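Local coordinates for protein (lectin) (Hyacinthoides hispanica, PDB 1B2P), which is a bulb-type lectin that recognises mannose and, as in related monocot bulb lectins, probably agglutinates cells by binding glycans on their surface, at residues L23-G28 against L99-N104; G28-R33 against L44-N49. All coordinates share one frame; numbering follows the deposited sequence.

Interaction 1: residues L23-G28 against L99-N104. Unlike the reference sequence in segment 23-28: F27 (reference Tyr).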
loop_
_atom_site.group_PDB
_atom_site.type_symbol
_atom_site.label_atom_id
_atom_site.label_comp_id
_atom_site.label_asym_id
_atom_site.label_seq_id
_atom_site.Cartn_x
_atom_site.Cartn_y
_atom_site.Cartn_z
ATOM N N LEU A 23 11.133 6.179 -6.125
ATOM C CA LEU A 23 10.704 4.843 -5.640
ATOM C C LEU A 23 10.913 4.859 -4.158
ATOM O O LEU A 23 11.838 5.500 -3.644
ATOM C CB LEU A 23 11.627 3.780 -6.223
ATOM C CG LEU A 23 11.721 3.732 -7.754
ATOM C CD1 LEU A 23 12.511 2.540 -8.258
ATOM C CD2 LEU A 23 10.312 3.657 -8.390
ATOM N N GLU A 24 10.097 4.102 -3.422
ATOM C CA GLU A 24 10.244 4.125 -1.953
ATOM C C GLU A 24 9.776 2.788 -1.406
ATOM O O GLU A 24 8.627 2.389 -1.750
ATOM C CB GLU A 24 9.455 5.232 -1.303
ATOM C CG GLU A 24 9.391 5.245 0.208
ATOM C CD GLU A 24 8.556 6.401 0.704
ATOM O OE1 GLU A 24 7.305 6.244 0.695
ATOM O OE2 GLU A 24 9.126 7.441 0.952
ATOM N N ILE A 25 10.582 2.203 -0.508
ATOM C CA ILE A 25 10.020 1.096 0.241
ATOM C C ILE A 25 10.499 1.231 1.708
ATOM O O ILE A 25 11.397 2.026 1.988
ATOM C CB ILE A 25 10.614 -0.195 -0.263
ATOM C CG1 ILE A 25 12.127 -0.328 -0.157
ATOM C CG2 ILE A 25 10.172 -0.450 -1.739
ATOM C CD1 ILE A 25 12.668 -1.707 -0.506
ATOM N N LEU A 26 9.934 0.361 2.572
ATOM C CA LEU A 26 10.348 0.393 3.975
ATOM C C LEU A 26 11.087 -0.892 4.336
ATOM O O LEU A 26 10.710 -1.965 3.844
ATOM C CB LEU A 26 9.032 0.449 4.786
ATOM C CG LEU A 26 8.444 1.737 5.274
ATOM C CD1 LEU A 26 8.401 2.737 4.140
ATOM C CD2 LEU A 26 7.078 1.443 5.960
ATOM N N PHE A 27 12.088 -0.778 5.220
ATOM C CA PHE A 27 12.706 -2.027 5.748
ATOM C C PHE A 27 12.764 -1.756 7.222
ATOM O O PHE A 27 13.568 -0.902 7.648
ATOM C CB PHE A 27 14.139 -2.201 5.222
ATOM C CG PHE A 27 14.932 -3.235 6.001
ATOM C CD1 PHE A 27 14.620 -4.569 5.850
ATOM C CD2 PHE A 27 15.962 -2.827 6.833
ATOM C CE1 PHE A 27 15.326 -5.516 6.585
ATOM C CE2 PHE A 27 16.679 -3.771 7.567
ATOM C CZ PHE A 27 16.348 -5.108 7.417
ATOM N N GLY A 28 11.803 -2.337 8.009
ATOM C CA GLY A 28 11.835 -1.913 9.406
ATOM C C GLY A 28 11.482 -0.501 9.618
ATOM O O GLY A 28 10.449 -0.086 9.116
ATOM N N LEU A 99 13.924 -1.281 -6.682
ATOM C CA LEU A 99 14.532 -0.921 -5.346
ATOM C C LEU A 99 14.089 -2.082 -4.458
ATOM O O LEU A 99 12.941 -2.309 -4.145
ATOM C CB LEU A 99 13.832 0.402 -4.931
ATOM C CG LEU A 99 14.209 0.832 -3.472
ATOM C CD1 LEU A 99 15.717 0.979 -3.346
ATOM C CD2 LEU A 99 13.489 2.155 -3.167
ATOM N N GLN A 100 15.164 -2.761 -3.953
ATOM C CA GLN A 100 14.904 -4.086 -3.244
ATOM C C GLN A 100 14.998 -3.968 -1.772
ATOM O O GLN A 100 15.635 -3.039 -1.222
ATOM C CB GLN A 100 16.067 -5.015 -3.617
ATOM C CG GLN A 100 16.069 -5.207 -5.174
ATOM C CD GLN A 100 16.969 -6.271 -5.645
ATOM O OE1 GLN A 100 16.801 -6.788 -6.768
ATOM N NE2 GLN A 100 18.080 -6.667 -4.966
ATOM N N PRO A 101 14.371 -4.913 -1.021
ATOM C CA PRO A 101 14.394 -4.810 0.434
ATOM C C PRO A 101 15.829 -4.915 0.925
ATOM O O PRO A 101 15.987 -4.406 2.071
ATOM C CB PRO A 101 13.689 -6.149 0.826
ATOM C CG PRO A 101 12.644 -6.292 -0.311
ATOM C CD PRO A 101 13.402 -5.924 -1.569
ATOM N N ASP A 102 16.759 -5.478 0.226
ATOM C CA ASP A 102 18.122 -5.538 0.771
ATOM C C ASP A 102 18.883 -4.221 0.505
ATOM O O ASP A 102 20.060 -4.199 0.806
ATOM C CB ASP A 102 18.886 -6.746 0.235
ATOM C CG ASP A 102 19.293 -6.792 -1.164
ATOM O OD1 ASP A 102 18.906 -5.808 -1.889
ATOM O OD2 ASP A 102 19.939 -7.699 -1.713
ATOM N N ARG A 103 18.227 -3.222 -0.006
ATOM C CA ARG A 103 18.774 -1.842 -0.212
ATOM C C ARG A 103 19.604 -1.815 -1.470
ATOM O O ARG A 103 20.057 -0.729 -1.792
ATOM C CB ARG A 103 19.612 -1.333 1.012
ATOM C CG ARG A 103 19.481 0.236 1.097
ATOM C CD ARG A 103 20.413 0.670 2.337
ATOM N NE ARG A 103 21.798 0.347 2.033
ATOM C CZ ARG A 103 22.755 0.847 2.960
ATOM N NH1 ARG A 103 22.352 1.576 3.965
ATOM N NH2 ARG A 103 23.977 0.506 2.634
ATOM N N ASN A 104 19.664 -2.849 -2.326
ATOM C CA ASN A 104 20.317 -2.708 -3.613
ATOM C C ASN A 104 19.294 -2.217 -4.685
ATOM O O ASN A 104 18.105 -2.454 -4.408
ATOM C CB ASN A 104 20.796 -4.096 -4.008
ATOM C CG ASN A 104 22.049 -4.097 -4.855
ATOM O OD1 ASN A 104 22.618 -3.038 -5.116
ATOM N ND2 ASN A 104 22.467 -5.283 -5.307
#
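I25 lies across L99 and the start of the loop that follows it, where two sheets of the bulb-lectin beta-prism II fold come together. The segment 99-104 leaves strand 95-99 and enters a type I beta turn, Q100 to R103. With the residues after it, the segment matches the QxDxNxVxY sequence signature that in relatives forms a mannose site, so I25 packs against the backbone of a loop that probably lines a sugar site. From its CB, the side chain forks. CG2 faces the carbonyl of L99, with CG2 4.1 Å from L99 O. CG1 is flanked by its own backbone N and C (chi1 60°) and reaches the branch point of L99, I25 CG1 to L99 CG 4.1 Å. CD1 continues the chain over the backbone and comes down at 3.3 Å on Q100 O, close also to P101 N, while the proline ring stands off, I25 CD1 to P101 CD 4.4 Å. Q100 O is already in use inside the turn, accepting from R103 N at 2.9 Å. The methyl therefore leans on a carbonyl whose position is set by the turn. L99 answers from the other side: chi1 (173°) turns its side chain toward strand 22-27, and L99 CD2 lies between I25 and the backbone of L23, 3.9 Å from L23 CB. The L23 and L99 side chains run antiparallel past one another. At the far end F27 touches only lightly, CD1 4.0 Å from P101 O. The second subunit packs on the turn, N12 of that subunit resting on P101. Within the loop, D102 closes an Asx turn: its OD1 takes the backbone N of N104 at 3.1 Å, the N-H arriving 40° out of the carboxylate plane.

Interaction 2: residues G28-R33 against L44-N49; sequences GTHVYR and LYDNNN
R33 and Y45 form an antiparallel hydrogen-bonded pair, and Y32 faces D46 as the non-hydrogen-bonded pair next to it, in the hairpin of strands 30-36 and 42-46. Backbone bonds set the register: Y45 N gives to R33 O at 2.8 Å, R33 N returns the bond to Y45 O, and N47 N reaches V31 O at 2.8 Å just where strand 42-46 breaks into the type II' turn D46 to N49.

On the face carrying R33 and Y45, the two side chains pack flat to flat, the planes 23° apart. The arginine chain bends at chi3 (-67°), bringing NH2 over one face of the Y45 ring, 3.7 Å from Y45 CG, the overlap offset to the rim of the guanidinium. The same NH2 donates to N47 O at 3.2 Å, within the guanidinium plane. A water takes R33 NE and gives to both V31 O and N47 O, so the guanidinium's rotation is fixed at two points.

Charged and aromatic groups meet on the face of Y32 and D46. H30 ND1 makes a short, straight bond to D46 OD1, 2.5 Å; D46 OD1 accepts through its syn lone pair and sits in the H30 ring plane. Y32 brings its ring edge alongside the carboxylate, CE1 3.6 Å from D46 CG, with the planes 80° apart. A second water links Y32 OH to D46 OD2, and OD2 also pairs with R103.

V31 packs against V31 of the third subunit. Strand 22-27 flanks the hairpin beside 30-36, and strand 49-53 flanks it beside 42-46.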
loop_
_atom_site.group_PDB
_atom_site.type_symbol
_atom_site.label_atom_id
_atom_site.label_comp_id
_atom_site.label_asym_id
_atom_site.label_seq_id
_atom_site.Cartn_x
_atom_site.Cartn_y
_atom_site.Cartn_z
ATOM N N GLY A 28 11.803 -2.337 8.009
ATOM C CA GLY A 28 11.835 -1.913 9.406
ATOM C C GLY A 28 11.482 -0.501 9.618
ATOM O O GLY A 28 10.449 -0.086 9.116
ATOM N N THR A 29 12.270 0.369 10.309
ATOM C CA THR A 29 11.873 1.775 10.331
ATOM C C THR A 29 12.757 2.599 9.332
ATOM O O THR A 29 12.622 3.839 9.431
ATOM C CB THR A 29 12.265 2.437 11.699
ATOM O OG1 THR A 29 13.614 2.153 11.955
ATOM C CG2 THR A 29 11.325 1.862 12.766
ATOM N N HIS A 30 13.504 1.882 8.534
ATOM C CA HIS A 30 14.214 2.673 7.503
ATOM C C HIS A 30 13.316 2.835 6.257
ATOM O O HIS A 30 12.852 1.828 5.719
ATOM C CB HIS A 30 15.446 1.904 7.030
ATOM C CG HIS A 30 16.521 1.921 8.089
ATOM N ND1 HIS A 30 17.732 2.568 7.998
ATOM C CD2 HIS A 30 16.451 1.356 9.345
ATOM C CE1 HIS A 30 18.404 2.384 9.120
ATOM N NE2 HIS A 30 17.667 1.661 9.954
ATOM N N VAL A 31 13.451 4.015 5.716
ATOM C CA VAL A 31 12.766 4.336 4.457
ATOM C C VAL A 31 13.868 4.368 3.411
ATOM O O VAL A 31 14.755 5.250 3.533
ATOM C CB VAL A 31 11.982 5.621 4.628
ATOM C CG1 VAL A 31 11.324 6.111 3.349
ATOM C CG2 VAL A 31 10.878 5.445 5.701
ATOM N N TYR A 32 13.678 3.646 2.316
ATOM C CA TYR A 32 14.737 3.669 1.247
ATOM C C TYR A 32 14.067 4.454 0.139
ATOM O O TYR A 32 12.920 4.182 -0.159
ATOM C CB TYR A 32 15.064 2.298 0.774
ATOM C CG TYR A 32 15.752 1.424 1.797
ATOM C CD1 TYR A 32 16.492 1.977 2.845
ATOM C CD2 TYR A 32 15.683 0.063 1.621
ATOM C CE1 TYR A 32 17.069 1.079 3.740
ATOM C CE2 TYR A 32 16.336 -0.838 2.502
ATOM C CZ TYR A 32 16.996 -0.257 3.549
ATOM O OH TYR A 32 17.678 -1.114 4.427
ATOM N N ARG A 33 14.702 5.539 -0.358
ATOM C CA ARG A 33 14.043 6.304 -1.412
ATOM C C ARG A 33 15.059 6.463 -2.504
ATOM O O ARG A 33 16.220 6.830 -2.307
ATOM C CB ARG A 33 13.674 7.742 -0.944
ATOM C CG ARG A 33 12.468 7.750 -0.009
ATOM C CD ARG A 33 12.229 9.282 0.361
ATOM N NE ARG A 33 13.406 9.692 1.178
ATOM C CZ ARG A 33 13.978 10.895 1.251
ATOM N NH1 ARG A 33 13.442 11.877 0.512
ATOM N NH2 ARG A 33 15.058 11.143 2.015
ATOM N N LEU A 44 20.064 7.634 -3.964
ATOM C CA LEU A 44 19.422 6.619 -3.065
ATOM C C LEU A 44 19.710 7.049 -1.599
ATOM O O LEU A 44 20.864 7.230 -1.245
ATOM C CB LEU A 44 20.080 5.294 -3.308
ATOM C CG LEU A 44 19.646 4.106 -2.397
ATOM C CD1 LEU A 44 18.173 3.783 -2.708
ATOM C CD2 LEU A 44 20.555 2.948 -2.747
ATOM N N TYR A 45 18.645 7.237 -0.871
ATOM C CA TYR A 45 18.701 7.627 0.529
ATOM C C TYR A 45 18.302 6.420 1.403
ATOM O O TYR A 45 17.462 5.617 1.071
ATOM C CB TYR A 45 17.705 8.686 0.855
ATOM C CG TYR A 45 18.178 10.053 0.353
ATOM C CD1 TYR A 45 19.062 10.818 1.124
ATOM C CD2 TYR A 45 17.751 10.529 -0.868
ATOM C CE1 TYR A 45 19.406 12.079 0.619
ATOM C CE2 TYR A 45 18.099 11.771 -1.420
ATOM C CZ TYR A 45 18.948 12.519 -0.567
ATOM O OH TYR A 45 19.410 13.711 -1.058
ATOM N N ASP A 46 19.024 6.310 2.537
ATOM C CA ASP A 46 18.516 5.397 3.616
ATOM C C ASP A 46 18.061 6.339 4.674
ATOM O O ASP A 46 18.954 7.038 5.241
ATOM C CB ASP A 46 19.664 4.472 4.036
ATOM C CG ASP A 46 19.311 3.525 5.217
ATOM O OD1 ASP A 46 18.346 3.839 5.884
ATOM O OD2 ASP A 46 20.071 2.552 5.266
ATOM N N ASN A 47 16.817 6.558 4.968
ATOM C CA ASN A 47 16.379 7.684 5.787
ATOM C C ASN A 47 16.839 9.004 5.215
ATOM O O ASN A 47 16.635 9.236 4.021
ATOM C CB ASN A 47 16.789 7.405 7.250
ATOM C CG ASN A 47 15.949 6.291 7.857
ATOM O OD1 ASN A 47 16.455 5.722 8.832
ATOM N ND2 ASN A 47 14.739 6.090 7.408
ATOM N N ASN A 48 17.544 9.831 6.055
ATOM C CA ASN A 48 17.996 11.057 5.421
ATOM C C ASN A 48 19.438 10.964 4.967
ATOM O O ASN A 48 19.916 12.041 4.592
ATOM C CB ASN A 48 17.755 12.257 6.339
ATOM C CG ASN A 48 16.253 12.503 6.479
ATOM O OD1 ASN A 48 15.858 12.317 7.625
ATOM N ND2 ASN A 48 15.485 12.830 5.462
ATOM N N ASN A 49 20.096 9.837 4.908
ATOM C CA ASN A 49 21.507 9.734 4.572
ATOM C C ASN A 49 21.627 9.319 3.111
ATOM O O ASN A 49 21.174 8.183 2.705
ATOM C CB ASN A 49 22.087 8.654 5.493
ATOM C CG ASN A 49 22.048 9.195 6.934
ATOM O OD1 ASN A 49 22.388 10.382 7.187
ATOM N ND2 ASN A 49 21.540 8.348 7.847
HETATM O O HOH W 1 14.809 7.864 2.548
HETATM O O HOH W 2 19.415 0.235 6.207
#

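The two contacts share strand neighbours: 22-27 and 30-36 lie side by side in one sheet and meet through G28. Interaction 1 joins that sheet to the loop after strand 95-99 and is apolar, built on L99 and I25, with L23 beside them. Interaction 2 works within the sheet, through backbone bonds and charged side chains, and lies somewhat farther from the chain's centre; both are partly buried. One salt bridge ties them, R103 NH1 to D46 OD2 at 2.8 Å, and F27 rests on Y32. Both touch the second subunit, and the third also reaches each, through L26 at interaction 1 and T29 at interaction 2.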